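Local coordinates for recombination protein uvsY (Enterobacteria phage T4, PDB 4ZWS) that mediates phage T4 recombination by promoting assembly of UvsX recombinase on single-stranded DNA and helping it displace gp32, a single-stranded DNA-binding protein, at residues A[11-16]-A[29-34]; A[23-28]-A[122-127]; A[40-45]-A[101-106]; A[58-63]-A[90-95]. All coordinates share one frame; numbering follows the deposited sequence.

Interaction 1 of 4, residues A[11-16]-A[29-34]; sequences KKDVFI and VMLYSK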
# COMPACT_ATOMS: atom_id res chain seq x y z
N LYS A 11 -20.60 -17.40 -13.92
CA LYS A 11 -20.39 -17.50 -15.36
C LYS A 11 -21.69 -17.31 -16.10
O LYS A 11 -21.75 -16.62 -17.11
CB LYS A 11 -19.79 -18.86 -15.73
CG LYS A 11 -19.48 -19.03 -17.20
CD LYS A 11 -19.28 -20.49 -17.53
CE LYS A 11 -18.40 -20.68 -18.73
NZ LYS A 11 -18.25 -22.12 -19.07
N LYS A 12 -22.75 -17.91 -15.57
CA LYS A 12 -24.07 -17.76 -16.13
C LYS A 12 -24.55 -16.32 -15.95
O LYS A 12 -25.10 -15.73 -16.88
CB LYS A 12 -25.01 -18.79 -15.48
CG LYS A 12 -26.46 -18.72 -15.86
CD LYS A 12 -27.26 -19.78 -15.11
CE LYS A 12 -27.05 -19.72 -13.57
NZ LYS A 12 -27.44 -18.45 -12.88
N ASP A 13 -24.30 -15.73 -14.78
CA ASP A 13 -24.80 -14.40 -14.42
C ASP A 13 -24.25 -13.25 -15.25
O ASP A 13 -24.98 -12.30 -15.56
CB ASP A 13 -24.49 -14.10 -12.95
CG ASP A 13 -25.46 -14.77 -11.99
OD1 ASP A 13 -26.51 -15.29 -12.43
OD2 ASP A 13 -25.13 -14.80 -10.78
N VAL A 14 -22.96 -13.31 -15.58
CA VAL A 14 -22.29 -12.17 -16.21
C VAL A 14 -22.53 -12.07 -17.71
O VAL A 14 -22.21 -11.05 -18.32
CB VAL A 14 -20.76 -12.21 -15.96
CG1 VAL A 14 -20.48 -12.14 -14.47
CG2 VAL A 14 -20.13 -13.45 -16.54
N PHE A 15 -23.11 -13.11 -18.30
CA PHE A 15 -23.43 -13.09 -19.72
C PHE A 15 -24.32 -11.88 -20.02
O PHE A 15 -25.18 -11.53 -19.22
CB PHE A 15 -24.13 -14.39 -20.15
CG PHE A 15 -24.48 -14.43 -21.60
CD1 PHE A 15 -23.51 -14.71 -22.56
CD2 PHE A 15 -25.78 -14.18 -22.03
CE1 PHE A 15 -23.82 -14.74 -23.92
CE2 PHE A 15 -26.10 -14.21 -23.39
CZ PHE A 15 -25.12 -14.49 -24.34
N ILE A 16 -24.07 -11.21 -21.13
CA ILE A 16 -24.87 -10.05 -21.49
C ILE A 16 -25.68 -10.29 -22.76
O ILE A 16 -25.12 -10.58 -23.81
CB ILE A 16 -24.00 -8.81 -21.71
CG1 ILE A 16 -23.16 -8.52 -20.46
CG2 ILE A 16 -24.86 -7.63 -22.08
CD1 ILE A 16 -22.16 -7.40 -20.64
N VAL A 29 -28.13 -4.72 -11.09
CA VAL A 29 -28.26 -4.26 -9.71
C VAL A 29 -28.72 -5.38 -8.80
O VAL A 29 -28.24 -5.52 -7.68
CB VAL A 29 -29.26 -3.08 -9.63
CG1 VAL A 29 -29.17 -2.37 -8.28
CG2 VAL A 29 -29.02 -2.13 -10.80
N MET A 30 -29.62 -6.19 -9.31
CA MET A 30 -30.14 -7.32 -8.57
C MET A 30 -29.03 -8.34 -8.37
O MET A 30 -28.89 -8.92 -7.29
CB MET A 30 -31.34 -7.92 -9.29
CG MET A 30 -32.66 -7.37 -8.79
SD MET A 30 -34.11 -8.02 -9.65
CE MET A 30 -33.96 -7.21 -11.23
N LEU A 31 -28.23 -8.55 -9.42
CA LEU A 31 -27.11 -9.48 -9.32
C LEU A 31 -26.11 -9.08 -8.25
O LEU A 31 -25.65 -9.91 -7.48
CB LEU A 31 -26.38 -9.60 -10.66
CG LEU A 31 -27.09 -10.33 -11.78
CD1 LEU A 31 -26.25 -10.26 -13.04
CD2 LEU A 31 -27.30 -11.77 -11.38
N TYR A 32 -25.81 -7.79 -8.19
CA TYR A 32 -24.87 -7.30 -7.21
C TYR A 32 -25.41 -7.59 -5.82
O TYR A 32 -24.73 -8.17 -4.97
CB TYR A 32 -24.64 -5.81 -7.39
CG TYR A 32 -23.44 -5.28 -6.64
CD1 TYR A 32 -23.61 -4.71 -5.38
CD2 TYR A 32 -22.15 -5.38 -7.15
CE1 TYR A 32 -22.54 -4.23 -4.67
CE2 TYR A 32 -21.07 -4.89 -6.45
CZ TYR A 32 -21.28 -4.32 -5.20
OH TYR A 32 -20.23 -3.82 -4.45
N SER A 33 -26.68 -7.24 -5.64
CA SER A 33 -27.38 -7.51 -4.40
C SER A 33 -27.31 -9.01 -4.03
O SER A 33 -27.05 -9.36 -2.88
CB SER A 33 -28.81 -7.01 -4.52
OG SER A 33 -29.58 -7.46 -3.44
N LYS A 34 -27.55 -9.88 -5.01
CA LYS A 34 -27.54 -11.33 -4.79
C LYS A 34 -26.19 -11.79 -4.25
O LYS A 34 -26.12 -12.54 -3.27
CB LYS A 34 -27.82 -12.09 -6.08
CG LYS A 34 -28.21 -13.55 -5.84
CD LYS A 34 -27.42 -14.49 -6.72
CE LYS A 34 -27.71 -14.33 -8.17
NZ LYS A 34 -26.79 -15.19 -8.95
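D13 overlaps L31 across the gap between the short helix 3-14 and the long helix 21-64. One methyl of the leucine, CD2, lies 3.6 Å from D13 CG, against the carboxylate carbon, while the other, CD1, reaches the backbone of the same residue, 3.5 Å from D13 O. A branched leucine suits this place because its two methyls can touch the carboxylate carbon and the backbone carbonyl of D13 at once. One turn further along, K34 comes at D13 from the opposite direction and bonds to it, NZ lying 2.5 Å from D13 OD2. The ammonium arrives on the syn side of that oxygen, 18° out of the carboxylate plane. A chi1 of -164° swings the lysine chain away from its backbone nitrogen, and two bends beyond that bring NZ to the oxygen. D13 OD1 faces K12 NZ at 3.3 Å in a weak bond. The two ammonium groups thus flank one carboxylate, which probably offsets the 5.1 Å approach of K12 NZ to K34 NZ. W35 NE1 also bonds to D13 OD2, and K34 NZ makes a second salt bridge with E9. On its other flank L31 packs on the side chains of I117 and R120 of helix 91-135. Helices 3-14 and 21-64 run antiparallel as a helical hairpin packed against helix 91-135, with a salt-bridge network of K12, D13 and K34 at the contact.

Interaction 2 of 4, residues A[23-28]-A[122-127]; sequences YEAANN and FAIKHI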
# COMPACT_ATOMS: atom_id res chain seq x y z
N TYR A 23 -32.87 -4.11 -19.79
CA TYR A 23 -33.15 -5.12 -18.80
C TYR A 23 -31.86 -5.55 -18.10
O TYR A 23 -31.82 -5.65 -16.88
CB TYR A 23 -33.81 -6.34 -19.45
CG TYR A 23 -33.81 -7.52 -18.52
CD1 TYR A 23 -34.78 -7.66 -17.54
CD2 TYR A 23 -32.79 -8.46 -18.57
CE1 TYR A 23 -34.76 -8.73 -16.66
CE2 TYR A 23 -32.75 -9.52 -17.70
CZ TYR A 23 -33.73 -9.66 -16.74
OH TYR A 23 -33.69 -10.72 -15.86
N GLU A 24 -30.80 -5.77 -18.87
CA GLU A 24 -29.56 -6.27 -18.30
C GLU A 24 -29.00 -5.26 -17.31
O GLU A 24 -28.44 -5.64 -16.29
CB GLU A 24 -28.54 -6.59 -19.39
CG GLU A 24 -28.94 -7.76 -20.30
CD GLU A 24 -28.75 -9.13 -19.66
OE1 GLU A 24 -28.33 -10.07 -20.38
OE2 GLU A 24 -29.03 -9.29 -18.45
N ALA A 25 -29.17 -3.99 -17.63
CA ALA A 25 -28.74 -2.91 -16.75
C ALA A 25 -29.46 -2.93 -15.41
O ALA A 25 -28.84 -2.77 -14.37
CB ALA A 25 -28.96 -1.58 -17.42
N ALA A 26 -30.78 -3.13 -15.44
CA ALA A 26 -31.59 -3.16 -14.23
C ALA A 26 -31.29 -4.42 -13.43
O ALA A 26 -31.15 -4.36 -12.20
CB ALA A 26 -33.06 -3.08 -14.57
N ASN A 27 -31.19 -5.55 -14.12
CA ASN A 27 -30.95 -6.82 -13.46
C ASN A 27 -29.54 -6.88 -12.86
O ASN A 27 -29.29 -7.67 -11.94
CB ASN A 27 -31.16 -7.98 -14.43
CG ASN A 27 -31.18 -9.33 -13.72
OD1 ASN A 27 -31.47 -9.42 -12.53
ND2 ASN A 27 -30.85 -10.39 -14.46
N ASN A 28 -28.63 -6.07 -13.39
CA ASN A 28 -27.26 -6.06 -12.91
C ASN A 28 -27.24 -5.64 -11.44
O ASN A 28 -26.42 -6.13 -10.65
CB ASN A 28 -26.38 -5.14 -13.74
CG ASN A 28 -24.91 -5.33 -13.46
OD1 ASN A 28 -24.31 -6.33 -13.86
ND2 ASN A 28 -24.31 -4.39 -12.74
N PHE A 122 -20.94 -1.23 -16.11
CA PHE A 122 -20.29 -0.27 -16.99
C PHE A 122 -20.19 -0.78 -18.42
O PHE A 122 -20.37 0.00 -19.36
CB PHE A 122 -18.93 0.12 -16.45
CG PHE A 122 -19.01 0.93 -15.19
CD1 PHE A 122 -19.27 2.30 -15.25
CD2 PHE A 122 -18.80 0.34 -13.95
CE1 PHE A 122 -19.35 3.05 -14.10
CE2 PHE A 122 -18.86 1.09 -12.80
CZ PHE A 122 -19.14 2.45 -12.87
N ALA A 123 -19.85 -2.05 -18.59
CA ALA A 123 -19.80 -2.63 -19.93
C ALA A 123 -21.14 -2.42 -20.64
O ALA A 123 -21.19 -2.01 -21.81
CB ALA A 123 -19.47 -4.10 -19.87
N ILE A 124 -22.23 -2.67 -19.93
CA ILE A 124 -23.56 -2.50 -20.50
C ILE A 124 -23.82 -1.05 -20.91
O ILE A 124 -24.32 -0.80 -22.01
CB ILE A 124 -24.65 -2.95 -19.50
CG1 ILE A 124 -24.49 -4.45 -19.23
CG2 ILE A 124 -26.03 -2.62 -20.03
CD1 ILE A 124 -25.38 -5.00 -18.13
N LYS A 125 -23.45 -0.11 -20.05
CA LYS A 125 -23.58 1.32 -20.35
C LYS A 125 -22.74 1.70 -21.56
O LYS A 125 -23.18 2.45 -22.42
CB LYS A 125 -23.16 2.16 -19.14
CG LYS A 125 -23.25 3.66 -19.36
CD LYS A 125 -24.63 4.04 -19.86
CE LYS A 125 -24.74 5.50 -20.27
NZ LYS A 125 -26.03 5.76 -20.98
N HIS A 126 -21.51 1.19 -21.61
CA HIS A 126 -20.60 1.48 -22.70
C HIS A 126 -21.19 1.02 -24.03
O HIS A 126 -21.15 1.74 -25.03
CB HIS A 126 -19.24 0.81 -22.45
CG HIS A 126 -18.52 1.33 -21.24
ND1 HIS A 126 -17.46 0.66 -20.66
CD2 HIS A 126 -18.71 2.45 -20.50
CE1 HIS A 126 -17.03 1.34 -19.61
NE2 HIS A 126 -17.77 2.43 -19.49
N ILE A 127 -21.78 -0.17 -24.03
CA ILE A 127 -22.38 -0.76 -25.22
C ILE A 127 -23.58 0.07 -25.70
O ILE A 127 -23.77 0.26 -26.90
CB ILE A 127 -22.79 -2.22 -24.97
CG1 ILE A 127 -21.54 -3.06 -24.70
CG2 ILE A 127 -23.59 -2.77 -26.14
CD1 ILE A 127 -21.82 -4.44 -24.13
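The E24 carboxylate and the N28 amide are the flat groups nearest the contact; their CB atoms touch CD1 of I124, but both turn their polar atoms to other residues. E24 accepts from the backbone N of D17 and forms a salt bridge with R120, while N28 bonds to R120 through OD1 and to the I117 carbonyl through ND2. The Y23 ring, on the outer side of its helix, carries CB of N27 over one face. Across the interface the working group is I124. Its CD1 probes the helix backbone, 3.6 Å from E24 O, and touches the aliphatic root of the same glutamate, 3.8 Å from E24 CB. Its CG2 branch lies 4.1 Å from A25 CB, and CD1 also comes within 4.5 Å of N28 CB. The extended CG1-CD1 arm (chi2 172°) carries the terminal methyl to the opposing backbone. A beta-branched residue serves well, since its two branches can touch neighbouring residues at once. The small alanine is consistent with the close antiparallel pairing; the axes of the two short segments come to 9.6 Å, 160° apart in direction. L21 adds another apolar surface to I124, and A25 of a second subunit packs on A123 and I127. Chemically, then, adhesion across the interface comes from hydrocarbon contact, while the buried amide and carboxylate are satisfied by bonds to D17, I117 and R120.

Interaction 3 of 4, residues A[40-45]-A[101-106]; sequences SSIKKE and QYWGIL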
# COMPACT_ATOMS: atom_id res chain seq x y z
N SER A 40 -22.18 -11.88 2.49
CA SER A 40 -22.63 -11.59 3.84
C SER A 40 -22.84 -12.90 4.61
O SER A 40 -22.48 -13.01 5.78
CB SER A 40 -23.90 -10.77 3.77
OG SER A 40 -24.23 -10.27 5.04
N SER A 41 -23.47 -13.88 3.95
CA SER A 41 -23.72 -15.18 4.56
C SER A 41 -22.44 -15.93 4.88
O SER A 41 -22.32 -16.56 5.93
CB SER A 41 -24.54 -16.07 3.62
OG SER A 41 -25.89 -15.67 3.63
N ILE A 42 -21.48 -15.85 3.97
CA ILE A 42 -20.20 -16.52 4.14
C ILE A 42 -19.48 -15.94 5.36
O ILE A 42 -18.94 -16.70 6.15
CB ILE A 42 -19.37 -16.42 2.85
CG1 ILE A 42 -20.06 -17.22 1.75
CG2 ILE A 42 -17.94 -16.90 3.08
CD1 ILE A 42 -19.49 -17.00 0.35
N LYS A 43 -19.50 -14.62 5.54
CA LYS A 43 -18.90 -14.07 6.75
C LYS A 43 -19.55 -14.64 8.01
O LYS A 43 -18.86 -14.97 8.98
CB LYS A 43 -18.99 -12.53 6.79
CG LYS A 43 -17.94 -11.79 5.99
CD LYS A 43 -18.08 -10.26 6.14
CE LYS A 43 -19.43 -9.75 5.67
NZ LYS A 43 -19.68 -8.33 6.07
N LYS A 44 -20.87 -14.79 8.00
CA LYS A 44 -21.57 -15.35 9.16
C LYS A 44 -21.14 -16.78 9.41
O LYS A 44 -20.87 -17.17 10.54
CB LYS A 44 -23.08 -15.28 8.98
CG LYS A 44 -23.67 -13.89 9.13
CD LYS A 44 -25.18 -13.94 9.37
CE LYS A 44 -25.94 -12.86 8.57
NZ LYS A 44 -26.07 -13.20 7.11
N GLU A 45 -21.04 -17.56 8.34
CA GLU A 45 -20.63 -18.95 8.45
C GLU A 45 -19.20 -19.10 8.99
O GLU A 45 -18.94 -19.94 9.86
CB GLU A 45 -20.74 -19.63 7.08
CG GLU A 45 -20.36 -21.10 7.12
CD GLU A 45 -21.29 -21.95 7.99
OE1 GLU A 45 -22.40 -21.47 8.32
OE2 GLU A 45 -20.91 -23.07 8.36
N GLN A 101 -10.75 -22.17 5.92
CA GLN A 101 -9.96 -21.63 4.82
C GLN A 101 -10.75 -21.71 3.52
O GLN A 101 -10.72 -20.78 2.71
CB GLN A 101 -8.67 -22.40 4.69
CG GLN A 101 -7.75 -22.35 5.90
CD GLN A 101 -6.82 -21.20 5.91
OE1 GLN A 101 -7.17 -20.09 6.33
NE2 GLN A 101 -5.59 -21.45 5.47
N TYR A 102 -11.48 -22.81 3.35
CA TYR A 102 -12.29 -23.06 2.16
C TYR A 102 -13.37 -22.01 2.01
O TYR A 102 -13.58 -21.47 0.92
CB TYR A 102 -12.96 -24.43 2.24
CG TYR A 102 -13.71 -24.84 1.00
CD1 TYR A 102 -15.09 -24.75 0.95
CD2 TYR A 102 -13.03 -25.30 -0.14
CE1 TYR A 102 -15.80 -25.12 -0.20
CE2 TYR A 102 -13.73 -25.68 -1.28
CZ TYR A 102 -15.11 -25.58 -1.31
OH TYR A 102 -15.82 -25.96 -2.43
N TRP A 103 -14.05 -21.72 3.11
CA TRP A 103 -15.04 -20.66 3.17
C TRP A 103 -14.39 -19.31 2.92
O TRP A 103 -14.99 -18.44 2.27
CB TRP A 103 -15.76 -20.75 4.50
CG TRP A 103 -16.83 -21.80 4.45
CD1 TRP A 103 -16.74 -23.08 4.87
CD2 TRP A 103 -18.22 -21.58 4.17
NE1 TRP A 103 -17.94 -23.72 4.74
CE2 TRP A 103 -18.88 -22.81 4.33
CE3 TRP A 103 -18.96 -20.47 3.74
CZ2 TRP A 103 -20.24 -22.97 4.08
CZ3 TRP A 103 -20.31 -20.63 3.50
CH2 TRP A 103 -20.94 -21.87 3.68
N GLY A 104 -13.17 -19.12 3.40
CA GLY A 104 -12.44 -17.91 3.12
C GLY A 104 -12.25 -17.75 1.62
O GLY A 104 -12.34 -16.66 1.08
N ILE A 105 -12.01 -18.87 0.94
CA ILE A 105 -11.87 -18.89 -0.51
C ILE A 105 -13.17 -18.49 -1.17
O ILE A 105 -13.17 -17.72 -2.13
CB ILE A 105 -11.40 -20.26 -1.03
CG1 ILE A 105 -9.92 -20.46 -0.68
CG2 ILE A 105 -11.52 -20.32 -2.53
CD1 ILE A 105 -9.33 -21.77 -1.15
N LEU A 106 -14.29 -19.00 -0.65
CA LEU A 106 -15.59 -18.64 -1.19
C LEU A 106 -15.83 -17.15 -1.01
O LEU A 106 -16.32 -16.48 -1.92
CB LEU A 106 -16.71 -19.42 -0.51
CG LEU A 106 -16.64 -20.94 -0.58
CD1 LEU A 106 -17.87 -21.55 0.03
CD2 LEU A 106 -16.46 -21.40 -2.02
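Within 40-45 the first residue to touch is I42, and both its branches meet W103. CG2 sits at the edge of the indole, in its plane, 3.8 Å from W103 CE3, and lies close to the W103 carbonyl as well; CG1 lies 3.8 Å from W103 CZ3. Only the terminal CD1 reaches L106, meeting its CB at 3.8 Å, the two side chains crossing at about a right angle. One turn on, E45 lays its aliphatic part over a face of the indole: CG stands 3.4 Å from the centroid of the W103 six-membered ring and 3° off its normal, a CH-pi contact. With CG anti to the backbone N (chi1 -179°) and a bend at chi2, the methylene reaches over the ring while the carboxylate goes on to R48 in a salt bridge. Glutamate therefore gives both a greasy cover and a charged end. L106 CD1 backs the opposite face of the same ring. The antiparallel segment axes approach to 9.5 Å, 165° apart in direction. M46 and I49 add to the tryptophan's surroundings, L3 and L6 of helix 3-14 pack on L106, and K43 of a second subunit touches I105 on the far side of helix 91-135.

Interaction 4 of 4, residues A[58-63]-A[90-95]; sequences KARLDY and DKDVLK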
# COMPACT_ATOMS: atom_id res chain seq x y z
N LYS A 58 -9.33 -26.51 21.97
CA LYS A 58 -9.34 -26.76 23.40
C LYS A 58 -9.47 -28.26 23.68
O LYS A 58 -8.79 -28.79 24.55
CB LYS A 58 -10.47 -25.99 24.10
CG LYS A 58 -10.35 -26.03 25.62
CD LYS A 58 -11.62 -25.65 26.37
CE LYS A 58 -11.41 -25.70 27.90
NZ LYS A 58 -11.55 -27.05 28.55
N ALA A 59 -10.33 -28.94 22.93
CA ALA A 59 -10.50 -30.37 23.13
C ALA A 59 -9.23 -31.18 22.83
O ALA A 59 -8.84 -32.03 23.64
CB ALA A 59 -11.66 -30.88 22.29
N ARG A 60 -8.58 -30.88 21.71
CA ARG A 60 -7.36 -31.61 21.33
C ARG A 60 -6.16 -31.29 22.23
O ARG A 60 -5.37 -32.18 22.55
CB ARG A 60 -7.02 -31.34 19.86
CG ARG A 60 -8.20 -31.60 18.94
CD ARG A 60 -8.83 -32.95 19.23
NE ARG A 60 -7.96 -34.03 18.77
CZ ARG A 60 -8.01 -35.27 19.23
NH1 ARG A 60 -8.88 -35.60 20.17
NH2 ARG A 60 -7.17 -36.18 18.75
N LEU A 61 -6.02 -30.03 22.64
CA LEU A 61 -4.93 -29.69 23.55
C LEU A 61 -5.11 -30.47 24.85
O LEU A 61 -4.12 -30.95 25.43
CB LEU A 61 -4.86 -28.18 23.78
CG LEU A 61 -3.71 -27.69 24.66
CD1 LEU A 61 -3.08 -26.46 24.07
CD2 LEU A 61 -4.25 -27.32 26.03
N ASP A 62 -6.35 -30.63 25.31
CA ASP A 62 -6.58 -31.40 26.52
C ASP A 62 -6.20 -32.85 26.30
O ASP A 62 -5.67 -33.51 27.19
CB ASP A 62 -8.05 -31.32 26.96
CG ASP A 62 -8.37 -30.01 27.64
OD1 ASP A 62 -9.57 -29.66 27.72
OD2 ASP A 62 -7.41 -29.32 28.06
N TYR A 63 -6.47 -33.34 25.09
CA TYR A 63 -6.15 -34.70 24.72
C TYR A 63 -4.65 -35.00 24.68
O TYR A 63 -4.21 -36.02 25.21
CB TYR A 63 -6.75 -35.04 23.37
CG TYR A 63 -6.24 -36.36 22.83
CD1 TYR A 63 -6.71 -37.57 23.34
CD2 TYR A 63 -5.28 -36.40 21.82
CE1 TYR A 63 -6.24 -38.77 22.85
CE2 TYR A 63 -4.80 -37.60 21.34
CZ TYR A 63 -5.28 -38.79 21.85
OH TYR A 63 -4.81 -39.99 21.37
N ASP A 90 -3.47 -32.41 13.57
CA ASP A 90 -4.52 -33.22 14.18
C ASP A 90 -5.75 -33.34 13.27
O ASP A 90 -6.17 -32.35 12.68
CB ASP A 90 -4.90 -32.62 15.53
CG ASP A 90 -5.99 -33.39 16.21
OD1 ASP A 90 -5.67 -34.33 16.95
OD2 ASP A 90 -7.18 -33.04 16.01
N LYS A 91 -6.31 -34.54 13.16
CA LYS A 91 -7.43 -34.81 12.26
C LYS A 91 -8.54 -33.78 12.46
O LYS A 91 -8.99 -33.14 11.50
CB LYS A 91 -7.99 -36.22 12.47
N ASP A 92 -8.98 -33.62 13.70
CA ASP A 92 -10.08 -32.72 13.99
C ASP A 92 -9.76 -31.23 13.79
O ASP A 92 -10.56 -30.51 13.20
CB ASP A 92 -10.57 -32.96 15.42
CG ASP A 92 -11.18 -34.33 15.58
OD1 ASP A 92 -11.74 -34.81 14.57
OD2 ASP A 92 -11.08 -34.92 16.68
N VAL A 93 -8.60 -30.79 14.24
CA VAL A 93 -8.21 -29.40 14.05
C VAL A 93 -8.04 -29.10 12.56
O VAL A 93 -8.48 -28.06 12.05
CB VAL A 93 -6.93 -29.06 14.79
CG1 VAL A 93 -6.49 -27.65 14.43
CG2 VAL A 93 -7.16 -29.16 16.29
N LEU A 94 -7.43 -30.05 11.86
CA LEU A 94 -7.14 -29.88 10.45
C LEU A 94 -8.43 -29.78 9.65
O LEU A 94 -8.54 -28.97 8.72
CB LEU A 94 -6.29 -31.05 9.96
CG LEU A 94 -5.71 -31.02 8.55
CD1 LEU A 94 -5.04 -29.69 8.29
CD2 LEU A 94 -4.69 -32.14 8.46
N LYS A 95 -9.42 -30.59 10.03
CA LYS A 95 -10.68 -30.59 9.31
C LYS A 95 -11.39 -29.26 9.49
O LYS A 95 -11.85 -28.66 8.51
CB LYS A 95 -11.58 -31.72 9.80
CG LYS A 95 -12.94 -31.70 9.14
CD LYS A 95 -13.76 -32.91 9.47
CE LYS A 95 -15.04 -32.90 8.66
NZ LYS A 95 -15.83 -34.13 8.91
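R60 grips D90 side-on, with two of its nitrogens directed at one oxygen. NE donates to D90 OD1 at 2.9 Å and R60 NH2 donates to that same OD1 at 3.0 Å, OD1 lying 3° out of the guanidinium plane. For NH2 the oxygen uses its syn lone pair, whereas NE meets it on the syn side but 30° out of the carboxylate plane. A second bond from NE to D90 OD2 is weak. Y64 OH is a further hydrogen-bonding partner, so OD1 accepts from R60 NE, R60 NH2 and Y64 OH. D90 is also the N-cap of helix 91-135: its OD2 accepts from V93 N at 3.2 Å through the anti lone pair, and more weakly from D92 N. Aspartate fits such a cap because its short carboxylate can reach back to the N-H groups of the first turn, and OD1 is the main acceptor for the arginine. The trans setting of chi1 (179°) turns the carboxylate to a position between the two. D92 OD2 stands over one face of the guanidinium, 3.9 Å from R60 NE, a long salt bridge of charge alone, since no N-H points at it. Beside the charged group the aliphatic part of the arginine is covered by valine, R60 CG lying 3.7 Å from V93 CG2.

How the interactions relate
Helix 21-64 takes part in all four contacts, and helix 91-135 pairs with it in interactions 2, 3 and 4, which are nested along the chain like clasps on one long hairpin. Interaction 4 sits next to the loop end, with its centre about 22 Å from that of interaction 3 and about 50 Å from that of interaction 2. Interaction 1 adds the short helix 3-14, and touches interaction 2: I16 CD1 lies 4.0 Å from I124 CG1. R120 links these two further, bonding to V14 and F15 of one and E24 and N28 of the other. Charges dominate interactions 1 and 4, apolar groups interactions 2 and 3. Neighbouring subunits of the seven-chain assembly border all four.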